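Local coordinates for epimerase domain-containing protein (Bacillus cereus HuA2-4, PDB 6ZLK), which probably interconverts UDP-glucuronic acid and UDP-galacturonic acid by NAD-dependent epimerisation at C4 of the sugar, at residues M1-T6 against S24-V29; K70-I75 against E111-I116; R213-I218 against A248-I253. One frame throughout, in Å; residues are numbered along the deposited sequence.

Contact 1 (M1-T6 against S24-V29)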
loop_
_atom_site.group_PDB
_atom_site.type_symbol
_atom_site.label_atom_id
_atom_site.label_comp_id
_atom_site.label_asym_id
_atom_site.label_seq_id
_atom_site.Cartn_x
_atom_site.Cartn_y
_atom_site.Cartn_z
ATOM N N MET A 1 17.635 -28.569 0.179
ATOM C CA MET A 1 16.588 -27.520 0.232
ATOM C C MET A 1 16.546 -26.809 -1.120
ATOM O O MET A 1 17.645 -26.475 -1.664
ATOM C CB MET A 1 16.968 -26.510 1.309
ATOM C CG MET A 1 16.007 -25.352 1.333
ATOM S SD MET A 1 16.086 -24.625 2.909
ATOM C CE MET A 1 15.111 -25.812 3.832
ATOM N N LYS A 2 15.362 -26.548 -1.637
ATOM C CA LYS A 2 15.208 -25.906 -2.949
ATOM C C LYS A 2 14.636 -24.518 -2.697
ATOM O O LYS A 2 13.587 -24.374 -2.069
ATOM C CB LYS A 2 14.310 -26.670 -3.911
ATOM C CG LYS A 2 14.434 -26.193 -5.355
ATOM C CD LYS A 2 13.871 -27.104 -6.420
ATOM C CE LYS A 2 14.154 -26.535 -7.777
ATOM N NZ LYS A 2 13.921 -27.536 -8.839
ATOM N N ILE A 3 15.318 -23.528 -3.219
ATOM C CA ILE A 3 15.080 -22.112 -2.887
ATOM C C ILE A 3 14.806 -21.358 -4.186
ATOM O O ILE A 3 15.623 -21.382 -5.124
ATOM C CB ILE A 3 16.296 -21.542 -2.147
ATOM C CG1 ILE A 3 16.661 -22.358 -0.899
ATOM C CG2 ILE A 3 16.041 -20.087 -1.817
ATOM C CD1 ILE A 3 17.968 -22.010 -0.349
ATOM N N LEU A 4 13.714 -20.617 -4.214
ATOM C CA LEU A 4 13.386 -19.706 -5.320
ATOM C C LEU A 4 13.859 -18.325 -4.927
ATOM O O LEU A 4 13.493 -17.844 -3.827
ATOM C CB LEU A 4 11.889 -19.643 -5.564
ATOM C CG LEU A 4 11.443 -18.638 -6.608
ATOM C CD1 LEU A 4 11.965 -19.041 -7.981
ATOM C CD2 LEU A 4 9.929 -18.545 -6.611
ATOM N N VAL A 5 14.693 -17.692 -5.745
ATOM C CA VAL A 5 15.110 -16.292 -5.534
ATOM C C VAL A 5 14.508 -15.449 -6.615
ATOM O O VAL A 5 14.940 -15.616 -7.794
ATOM C CB VAL A 5 16.631 -16.103 -5.507
ATOM C CG1 VAL A 5 16.974 -14.644 -5.317
ATOM C CG2 VAL A 5 17.264 -16.957 -4.414
ATOM N N THR A 6 13.544 -14.624 -6.303
ATOM C CA THR A 6 12.999 -13.706 -7.334
ATOM C C THR A 6 13.941 -12.519 -7.414
ATOM O O THR A 6 14.513 -12.103 -6.372
ATOM C CB THR A 6 11.562 -13.275 -7.077
ATOM O OG1 THR A 6 11.554 -12.344 -5.983
ATOM C CG2 THR A 6 10.667 -14.456 -6.768
ATOM N N SER A 24 26.458 -26.928 -0.333
ATOM C CA SER A 24 26.202 -27.995 -1.325
ATOM C C SER A 24 24.802 -28.575 -1.159
ATOM O O SER A 24 24.344 -29.222 -2.081
ATOM C CB SER A 24 27.264 -29.073 -1.225
ATOM O OG SER A 24 27.166 -29.618 0.070
ATOM N N ALA A 25 24.140 -28.390 -0.030
ATOM C CA ALA A 25 22.785 -28.909 0.187
ATOM C C ALA A 25 21.742 -28.058 -0.556
ATOM O O ALA A 25 20.608 -28.530 -0.735
ATOM C CB ALA A 25 22.480 -28.956 1.642
ATOM N N TYR A 26 22.072 -26.830 -0.911
ATOM C CA TYR A 26 21.055 -25.897 -1.433
ATOM C C TYR A 26 21.007 -25.976 -2.948
ATOM O O TYR A 26 22.042 -25.967 -3.635
ATOM C CB TYR A 26 21.307 -24.456 -1.003
ATOM C CG TYR A 26 21.204 -24.221 0.468
ATOM C CD1 TYR A 26 20.579 -25.142 1.299
ATOM C CD2 TYR A 26 21.700 -23.075 1.030
ATOM C CE1 TYR A 26 20.432 -24.876 2.658
ATOM C CE2 TYR A 26 21.583 -22.807 2.387
ATOM C CZ TYR A 26 20.920 -23.711 3.196
ATOM O OH TYR A 26 20.780 -23.471 4.553
ATOM N N HIS A 27 19.792 -25.963 -3.457
ATOM C CA HIS A 27 19.514 -25.800 -4.893
ATOM C C HIS A 27 18.771 -24.481 -5.046
ATOM O O HIS A 27 17.882 -24.194 -4.236
ATOM C CB HIS A 27 18.684 -26.954 -5.407
ATOM C CG HIS A 27 19.414 -28.238 -5.360
ATOM N ND1 HIS A 27 19.737 -28.938 -6.482
ATOM C CD2 HIS A 27 19.884 -28.945 -4.313
ATOM C CE1 HIS A 27 20.359 -30.062 -6.099
ATOM N NE2 HIS A 27 20.489 -30.073 -4.795
ATOM N N VAL A 28 19.066 -23.751 -6.094
ATOM C CA VAL A 28 18.499 -22.393 -6.244
ATOM C C VAL A 28 17.911 -22.256 -7.636
ATOM O O VAL A 28 18.564 -22.669 -8.643
ATOM C CB VAL A 28 19.574 -21.326 -6.033
ATOM C CG1 VAL A 28 19.036 -19.928 -6.285
ATOM C CG2 VAL A 28 20.152 -21.432 -4.638
ATOM N N VAL A 29 16.720 -21.703 -7.694
ATOM C CA VAL A 29 16.045 -21.284 -8.946
ATOM C C VAL A 29 15.956 -19.759 -8.898
ATOM O O VAL A 29 15.435 -19.229 -7.898
ATOM C CB VAL A 29 14.641 -21.889 -9.097
ATOM C CG1 VAL A 29 14.051 -21.413 -10.406
ATOM C CG2 VAL A 29 14.639 -23.384 -9.003
#
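M1 to L4 run alongside Y26 to V29 in parallel register, with K2 beside H27, I3 beside V28 and L4 beside V29. The short strands 2-6 and 27-29 come within 4.6 Å of each other, and their N-to-C directions differ by 30°, the modest twist of neighbouring parallel strands. I3 is gripped twice, its N giving a hydrogen bond to H27 O and its O accepting V29 N at 2.8 Å. H27 N to M1 O and V5 N to V29 O continue the ladder on the two sides of it, the latter at 2.7 Å and nearly straight at 170°. This is the first beta-alpha-beta unit of the Rossmann-type fold: helix 11-21 links the two strands, and the glycine-rich dinucleotide-binding turn follows strand 2-6. V5 and V28 meet through CG2 and CG1 at 3.9 Å, and both also touch C17 of that helix; branched valines suit extended strands under a helix. Further up the same face, I3 reaches Y26 with its tip. CG1 of I3 lies opposite the carbonyl carbon (chi1 -55°), carrying CD1 over one face of the ring, 4.3 Å from its centroid, as a CH-pi contact. M1 CB approaches obliquely at 3.9 Å from Y26 CD1, with SD making a Met-aromatic contact, while the phenol OH is hydrogen-bonded to E230. On the other face, K2 stretches past V29, its CE a tight 3.4 Å from V29 CG2, to bring NZ into a salt bridge with D74. Beside it L4 CD1 packs on V29 CG1 at 4.0 Å.

Contact 2 (K70-I75 against E111-I116)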
loop_
_atom_site.group_PDB
_atom_site.type_symbol
_atom_site.label_atom_id
_atom_site.label_comp_id
_atom_site.label_asym_id
_atom_site.label_seq_id
_atom_site.Cartn_x
_atom_site.Cartn_y
_atom_site.Cartn_z
ATOM N N LYS A 70 3.609 -24.361 -11.525
ATOM C CA LYS A 70 4.805 -25.102 -12.001
ATOM C C LYS A 70 6.062 -24.637 -11.260
ATOM O O LYS A 70 6.860 -25.498 -10.838
ATOM N N LEU A 71 6.281 -23.328 -11.142
ATOM C CA LEU A 71 7.532 -22.783 -10.571
ATOM C C LEU A 71 7.660 -23.242 -9.118
ATOM O O LEU A 71 8.798 -23.547 -8.694
ATOM C CB LEU A 71 7.492 -21.262 -10.657
ATOM C CG LEU A 71 8.768 -20.550 -10.238
ATOM C CD1 LEU A 71 9.919 -20.983 -11.129
ATOM C CD2 LEU A 71 8.568 -19.057 -10.287
ATOM N N LEU A 72 6.567 -23.255 -8.368
ATOM C CA LEU A 72 6.681 -23.368 -6.897
ATOM C C LEU A 72 6.515 -24.817 -6.420
ATOM O O LEU A 72 6.646 -25.049 -5.224
ATOM C CB LEU A 72 5.621 -22.453 -6.273
ATOM C CG LEU A 72 5.966 -20.962 -6.255
ATOM C CD1 LEU A 72 4.731 -20.141 -5.956
ATOM C CD2 LEU A 72 7.052 -20.699 -5.214
ATOM N N GLN A 73 6.173 -25.756 -7.297
ATOM C CA GLN A 73 5.727 -27.116 -6.865
ATOM C C GLN A 73 6.795 -27.804 -5.988
ATOM O O GLN A 73 6.391 -28.539 -5.054
ATOM C CB GLN A 73 5.341 -27.965 -8.083
ATOM C CG GLN A 73 6.509 -28.300 -9.008
ATOM C CD GLN A 73 6.077 -28.694 -10.407
ATOM O OE1 GLN A 73 4.961 -29.164 -10.634
ATOM N NE2 GLN A 73 6.967 -28.507 -11.371
ATOM N N ASP A 74 8.093 -27.629 -6.265
ATOM C CA ASP A 74 9.173 -28.303 -5.507
ATOM C C ASP A 74 9.988 -27.302 -4.648
ATOM O O ASP A 74 11.090 -27.657 -4.187
ATOM C CB ASP A 74 10.032 -29.124 -6.472
ATOM C CG ASP A 74 10.661 -28.249 -7.548
ATOM O OD1 ASP A 74 10.294 -27.020 -7.597
ATOM O OD2 ASP A 74 11.509 -28.783 -8.342
ATOM N N ILE A 75 9.463 -26.102 -4.386
ATOM C CA ILE A 75 10.195 -25.042 -3.648
ATOM C C ILE A 75 9.939 -25.155 -2.147
ATOM O O ILE A 75 8.748 -25.307 -1.754
ATOM C CB ILE A 75 9.786 -23.663 -4.165
ATOM C CG1 ILE A 75 10.120 -23.545 -5.645
ATOM C CG2 ILE A 75 10.393 -22.583 -3.299
ATOM C CD1 ILE A 75 11.587 -23.654 -5.937
ATOM N N GLU A 111 -0.521 -15.748 -3.535
ATOM C CA GLU A 111 -1.674 -16.601 -3.950
ATOM C C GLU A 111 -1.143 -17.988 -4.322
ATOM O O GLU A 111 -1.760 -19.001 -3.974
ATOM C CB GLU A 111 -2.402 -15.962 -5.126
ATOM C CG GLU A 111 -3.353 -14.835 -4.753
ATOM C CD GLU A 111 -4.707 -15.297 -4.228
ATOM O OE1 GLU A 111 -5.111 -16.406 -4.585
ATOM O OE2 GLU A 111 -5.340 -14.530 -3.487
ATOM N N ALA A 112 -0.039 -18.052 -5.054
ATOM C CA ALA A 112 0.491 -19.333 -5.560
ATOM C C ALA A 112 0.990 -20.153 -4.378
ATOM O O ALA A 112 0.931 -21.383 -4.405
ATOM C CB ALA A 112 1.568 -19.069 -6.579
ATOM N N CYS A 113 1.411 -19.489 -3.303
ATOM C CA CYS A 113 1.982 -20.167 -2.120
ATOM C C CYS A 113 0.890 -20.751 -1.207
ATOM O O CYS A 113 1.232 -21.584 -0.331
ATOM C CB CYS A 113 2.918 -19.240 -1.367
ATOM S SG CYS A 113 4.456 -18.994 -2.296
ATOM N N LYS A 114 -0.370 -20.389 -1.402
ATOM C CA LYS A 114 -1.514 -21.051 -0.701
ATOM C C LYS A 114 -1.522 -22.562 -1.009
ATOM O O LYS A 114 -1.953 -23.331 -0.125
ATOM C CB LYS A 114 -2.853 -20.472 -1.157
ATOM C CG LYS A 114 -3.098 -19.024 -0.786
ATOM C CD LYS A 114 -4.380 -18.410 -1.372
ATOM C CE LYS A 114 -5.652 -19.061 -0.877
ATOM N NZ LYS A 114 -6.802 -18.723 -1.752
ATOM N N HIS A 115 -1.113 -22.969 -2.218
ATOM C CA HIS A 115 -1.271 -24.347 -2.776
ATOM C C HIS A 115 -0.016 -25.193 -2.552
ATOM O O HIS A 115 0.097 -26.245 -3.218
ATOM C CB HIS A 115 -1.596 -24.299 -4.285
ATOM C CG HIS A 115 -2.769 -23.434 -4.571
ATOM N ND1 HIS A 115 -2.641 -22.208 -5.197
ATOM C CD2 HIS A 115 -4.069 -23.557 -4.213
ATOM C CE1 HIS A 115 -3.819 -21.629 -5.255
ATOM N NE2 HIS A 115 -4.718 -22.437 -4.660
ATOM N N ILE A 116 0.906 -24.764 -1.690
ATOM C CA ILE A 116 2.131 -25.546 -1.378
ATOM C C ILE A 116 2.389 -25.445 0.117
ATOM O O ILE A 116 1.602 -24.758 0.785
ATOM C CB ILE A 116 3.308 -25.071 -2.233
ATOM C CG1 ILE A 116 3.748 -23.650 -1.892
ATOM C CG2 ILE A 116 2.975 -25.201 -3.710
ATOM C CD1 ILE A 116 5.075 -23.292 -2.490
#
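L72 carries this contact into the groove between A112, C113 and I116, at the point where helices 68-72 and 96-113 each lead into a type I turn. Its CB already touches the other segment, lying 3.9 Å from I116 CD1. With chi1 at -78°, CG stands opposite the carbonyl carbon and beside the backbone N, and the chain branches there in two directions. CD1 goes to the second helix: it presses on A112 CB at 3.4 Å, tighter than a usual carbon contact, and rests against C113 SG at 3.8 Å. CD2 serves another neighbour, packing on L4 of strand 2-6, so one leucine joins its own helix, a second helix and the sheet. The small methyl of A112 allows the close approach, and the compact thiol of C113 lies against the same methyl, L72 CD1.

I116 comes in at L72 CB, beside the A112 and C113 contact. Its CG1 sits between the backbone N and the carbonyl carbon (chi1 67°), the crowded position for a branched residue, and from there the extended chain sends CD1 to the L72 carbonyl. I116 CD1 lies 3.6 Å from L72 O. L72 O accepts I75 N at 3.1 Å, the bond that closes the type I turn from L72 to I75; a similar turn runs from C113 to I116. Across the segments the touching groups are aliphatic carbons, a thiol and a backbone carbonyl, so cohesion rests on close apolar fit, while L72 O finds its polar partner in I75 N of its own turn.

Contact 3 (R213-I218 against A248-I253); sequences RDFTYI and ASILDI. With UGB ((2S,3R,4S,5R,6R)-6-[[[(2R,3S,4R,5R)-5-(2,4-dioxopyrimidin-1-yl)-3,4-dihydroxy-oxolan-2-yl]methoxy-hydroxy-phosphoryl]oxy-hydroxy-phosphoryl]oxy-3,4,5-trihydroxy-oxane-2-carboxylic acid), chain G.
F215 offers its ring to A248, I250 and I253 while one face is roofed by R213 CB, which sits over its centre. At the ring edge, near its plane, lies I250 CD1; I253 CG1 meets F215 CE2 obliquely at 3.9 Å. A flat aromatic suits a place roofed on one face and met by aliphatic carbons of the helix. The R213 guanidinium is engaged on a face and an edge: UGB O3D lies above one face, toward the rim, and the diphosphate oxygen O2B is at the edge, where NE donates to it over 2.6 Å at 170°. R213 NE also hydrogen-bonds a diphosphate oxygen of bound UDP-glucuronic acid. The bend at chi2 (-68°) turns the chain toward the nucleotide, and NH1 bonds to P277 O, which should fix the group's rotation.

Along the backbone, R213 and A248 form an antiparallel hydrogen-bonded pair, R213 N to A248 O at 3.1 Å and A248 N to R213 O at 3.2 Å. A capping box then starts helix 250-261: D252 N donates to S249 OG (3.0 Å) and S249 N to D252 OD2 (2.9 Å). I250 just beyond touches the ribose, with CD1 3.3 Å from O4D. Charged R213 probably offsets diphosphate charge and apolar I250 packs on the ribose, different contributions to a pocket in which R88, R185 and R192 also bind the UDP-sugar.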
loop_
_atom_site.group_PDB
_atom_site.type_symbol
_atom_site.label_atom_id
_atom_site.label_comp_id
_atom_site.label_asym_id
_atom_site.label_seq_id
_atom_site.Cartn_x
_atom_site.Cartn_y
_atom_site.Cartn_z
ATOM N N ARG A 213 22.612 7.954 6.173
ATOM C CA ARG A 213 21.987 6.652 5.980
ATOM C C ARG A 213 22.720 5.613 6.826
ATOM O O ARG A 213 23.933 5.737 7.105
ATOM C CB ARG A 213 22.085 6.155 4.528
ATOM C CG ARG A 213 21.358 7.000 3.498
ATOM C CD ARG A 213 19.858 6.897 3.695
ATOM N NE ARG A 213 19.075 7.662 2.700
ATOM C CZ ARG A 213 18.553 8.879 2.891
ATOM N NH1 ARG A 213 18.781 9.554 4.005
ATOM N NH2 ARG A 213 17.741 9.406 1.970
ATOM N N ASP A 214 21.963 4.604 7.161
ATOM C CA ASP A 214 22.488 3.370 7.789
ATOM C C ASP A 214 22.940 2.436 6.676
ATOM O O ASP A 214 22.294 1.430 6.401
ATOM C CB ASP A 214 21.369 2.717 8.580
ATOM C CG ASP A 214 21.938 1.701 9.531
ATOM O OD1 ASP A 214 23.115 1.290 9.316
ATOM O OD2 ASP A 214 21.231 1.424 10.535
ATOM N N PHE A 215 24.059 2.754 6.094
ATOM C CA PHE A 215 24.553 2.018 4.927
ATOM C C PHE A 215 24.927 0.605 5.347
ATOM O O PHE A 215 25.626 0.397 6.347
ATOM C CB PHE A 215 25.795 2.714 4.432
ATOM C CG PHE A 215 25.529 4.067 3.827
ATOM C CD1 PHE A 215 24.796 4.196 2.657
ATOM C CD2 PHE A 215 25.994 5.209 4.460
ATOM C CE1 PHE A 215 24.566 5.442 2.087
ATOM C CE2 PHE A 215 25.766 6.463 3.895
ATOM C CZ PHE A 215 25.060 6.572 2.708
ATOM N N THR A 216 24.438 -0.356 4.595
ATOM C CA THR A 216 24.604 -1.790 4.888
ATOM C C THR A 216 25.510 -2.385 3.809
ATOM O O THR A 216 25.115 -2.501 2.671
ATOM C CB THR A 216 23.291 -2.554 5.016
ATOM O OG1 THR A 216 22.414 -1.837 5.906
ATOM C CG2 THR A 216 23.549 -3.974 5.477
ATOM N N TYR A 217 26.681 -2.858 4.203
ATOM C CA TYR A 217 27.579 -3.500 3.229
ATOM C C TYR A 217 26.921 -4.795 2.765
ATOM O O TYR A 217 26.288 -5.554 3.527
ATOM C CB TYR A 217 28.959 -3.815 3.821
ATOM C CG TYR A 217 29.872 -4.347 2.755
ATOM C CD1 TYR A 217 30.294 -3.488 1.740
ATOM C CD2 TYR A 217 30.394 -5.627 2.802
ATOM C CE1 TYR A 217 31.099 -3.946 0.707
ATOM C CE2 TYR A 217 31.216 -6.091 1.790
ATOM C CZ TYR A 217 31.620 -5.226 0.794
ATOM O OH TYR A 217 32.390 -5.692 -0.238
ATOM N N ILE A 218 27.050 -5.065 1.470
ATOM C CA ILE A 218 26.349 -6.190 0.829
ATOM C C ILE A 218 26.628 -7.508 1.562
ATOM O O ILE A 218 25.685 -8.285 1.745
ATOM C CB ILE A 218 26.724 -6.254 -0.655
ATOM C CG1 ILE A 218 25.998 -7.393 -1.357
ATOM C CG2 ILE A 218 28.243 -6.359 -0.857
ATOM C CD1 ILE A 218 24.478 -7.353 -1.351
ATOM N N ALA A 248 26.534 7.182 8.209
ATOM C CA ALA A 248 27.393 8.282 7.743
ATOM C C ALA A 248 26.574 9.247 6.883
ATOM O O ALA A 248 25.550 8.832 6.294
ATOM C CB ALA A 248 28.575 7.762 6.950
ATOM N N SER A 249 27.073 10.469 6.731
ATOM C CA SER A 249 26.490 11.424 5.756
ATOM C C SER A 249 27.094 11.171 4.362
ATOM O O SER A 249 28.177 10.588 4.253
ATOM C CB SER A 249 26.670 12.837 6.197
ATOM O OG SER A 249 28.047 13.208 6.122
ATOM N N ILE A 250 26.510 11.799 3.342
ATOM C CA ILE A 250 27.082 11.757 2.000
ATOM C C ILE A 250 28.393 12.536 1.997
ATOM O O ILE A 250 29.372 12.072 1.344
ATOM C CB ILE A 250 26.064 12.254 0.978
ATOM C CG1 ILE A 250 24.949 11.226 0.853
ATOM C CG2 ILE A 250 26.723 12.608 -0.325
ATOM C CD1 ILE A 250 25.383 9.947 0.167
ATOM N N LEU A 251 28.493 13.619 2.749
ATOM C CA LEU A 251 29.770 14.360 2.815
ATOM C C LEU A 251 30.840 13.491 3.476
ATOM O O LEU A 251 32.022 13.561 3.037
ATOM C CB LEU A 251 29.564 15.653 3.584
ATOM C CG LEU A 251 28.722 16.700 2.863
ATOM C CD1 LEU A 251 28.507 17.876 3.792
ATOM C CD2 LEU A 251 29.319 17.126 1.548
ATOM N N ASP A 252 30.486 12.732 4.499
ATOM C CA ASP A 252 31.443 11.852 5.215
ATOM C C ASP A 252 31.968 10.824 4.211
ATOM O O ASP A 252 33.181 10.583 4.206
ATOM C CB ASP A 252 30.784 11.082 6.365
ATOM C CG ASP A 252 30.335 11.862 7.578
ATOM O OD1 ASP A 252 30.912 12.962 7.767
ATOM O OD2 ASP A 252 29.364 11.361 8.303
ATOM N N ILE A 253 31.077 10.226 3.420
ATOM C CA ILE A 253 31.412 9.179 2.427
ATOM C C ILE A 253 32.386 9.780 1.420
ATOM O O ILE A 253 33.398 9.113 1.063
ATOM C CB ILE A 253 30.126 8.634 1.777
ATOM C CG1 ILE A 253 29.250 7.876 2.776
ATOM C CG2 ILE A 253 30.455 7.777 0.566
ATOM C CD1 ILE A 253 29.839 6.657 3.352
HETATM N N1 UGB G . 22.407 10.904 -3.478
HETATM C C2 UGB G . 23.263 11.945 -3.792
HETATM O O2 UGB G . 23.564 12.832 -3.001
HETATM N N3 UGB G . 23.766 11.893 -5.061
HETATM C C4 UGB G . 23.497 10.948 -6.030
HETATM O O4 UGB G . 24.024 11.057 -7.136
HETATM C C5 UGB G . 22.584 9.915 -5.629
HETATM C C6 UGB G . 22.081 9.936 -4.391
HETATM P PA UGB G . 21.103 5.894 -2.405
HETATM P PB UGB G . 18.671 5.566 -0.823
HETATM O "O'P" UGB G . 16.485 2.147 -4.111
HETATM O "O'Q" UGB G . 16.512 0.269 -3.179
HETATM C "C1'" UGB G . 16.557 4.097 -0.420
HETATM O O1A UGB G . 22.458 5.395 -2.049
HETATM O O1B UGB G . 17.856 6.099 -1.955
HETATM C C1D UGB G . 21.867 10.862 -2.116
HETATM C "C2'" UGB G . 16.241 3.341 0.854
HETATM O "O2'" UGB G . 16.811 4.037 1.964
HETATM O O2A UGB G . 20.617 5.826 -3.805
HETATM O O2B UGB G . 18.909 6.389 0.386
HETATM C C2D UGB G . 20.386 10.506 -2.111
HETATM O O2D UGB G . 19.657 11.689 -2.370
HETATM C "C3'" UGB G . 16.805 1.942 0.734
HETATM O "O3'" UGB G . 16.486 1.198 1.917
HETATM O O3A UGB G . 20.064 5.118 -1.469
HETATM O O3B UGB G . 17.981 4.190 -0.400
HETATM C C3D UGB G . 20.237 9.921 -0.703
HETATM O O3D UGB G . 20.028 10.955 0.247
HETATM C "C4'" UGB G . 16.295 1.299 -0.559
HETATM O "O4'" UGB G . 14.864 1.278 -0.598
HETATM C C4D UGB G . 21.589 9.234 -0.456
HETATM O O4D UGB G . 22.509 9.827 -1.406
HETATM C "C5'" UGB G . 16.786 2.144 -1.737
HETATM O "O5'" UGB G . 16.129 3.405 -1.593
HETATM C C5D UGB G . 21.597 7.737 -0.615
HETATM O O5D UGB G . 20.966 7.401 -1.869
HETATM C "C6'" UGB G . 16.562 1.479 -3.106
#

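How the contacts relate
Along the chain the contacts come in series, each closing before the next opens. Contacts 1 and 2 are neighbours, their centres about 14 Å apart on the same side of the molecule: the salt bridge from K2 of contact 1 to D74 of contact 2 ties them, and L4 also packs on L71, so helix 68-72 is seated on strand 2-6 of the NAD-binding half. Contact 3 lies across the centre of the chain, its centre about 31 Å from that of contact 1 and about 38 Å from that of contact 2. Strand 212-217 nevertheless belongs to the same mixed sheet as strands 2-6 and 27-31, so one sheet links the Rossmann-type core with the wall of the UDP-sugar pocket.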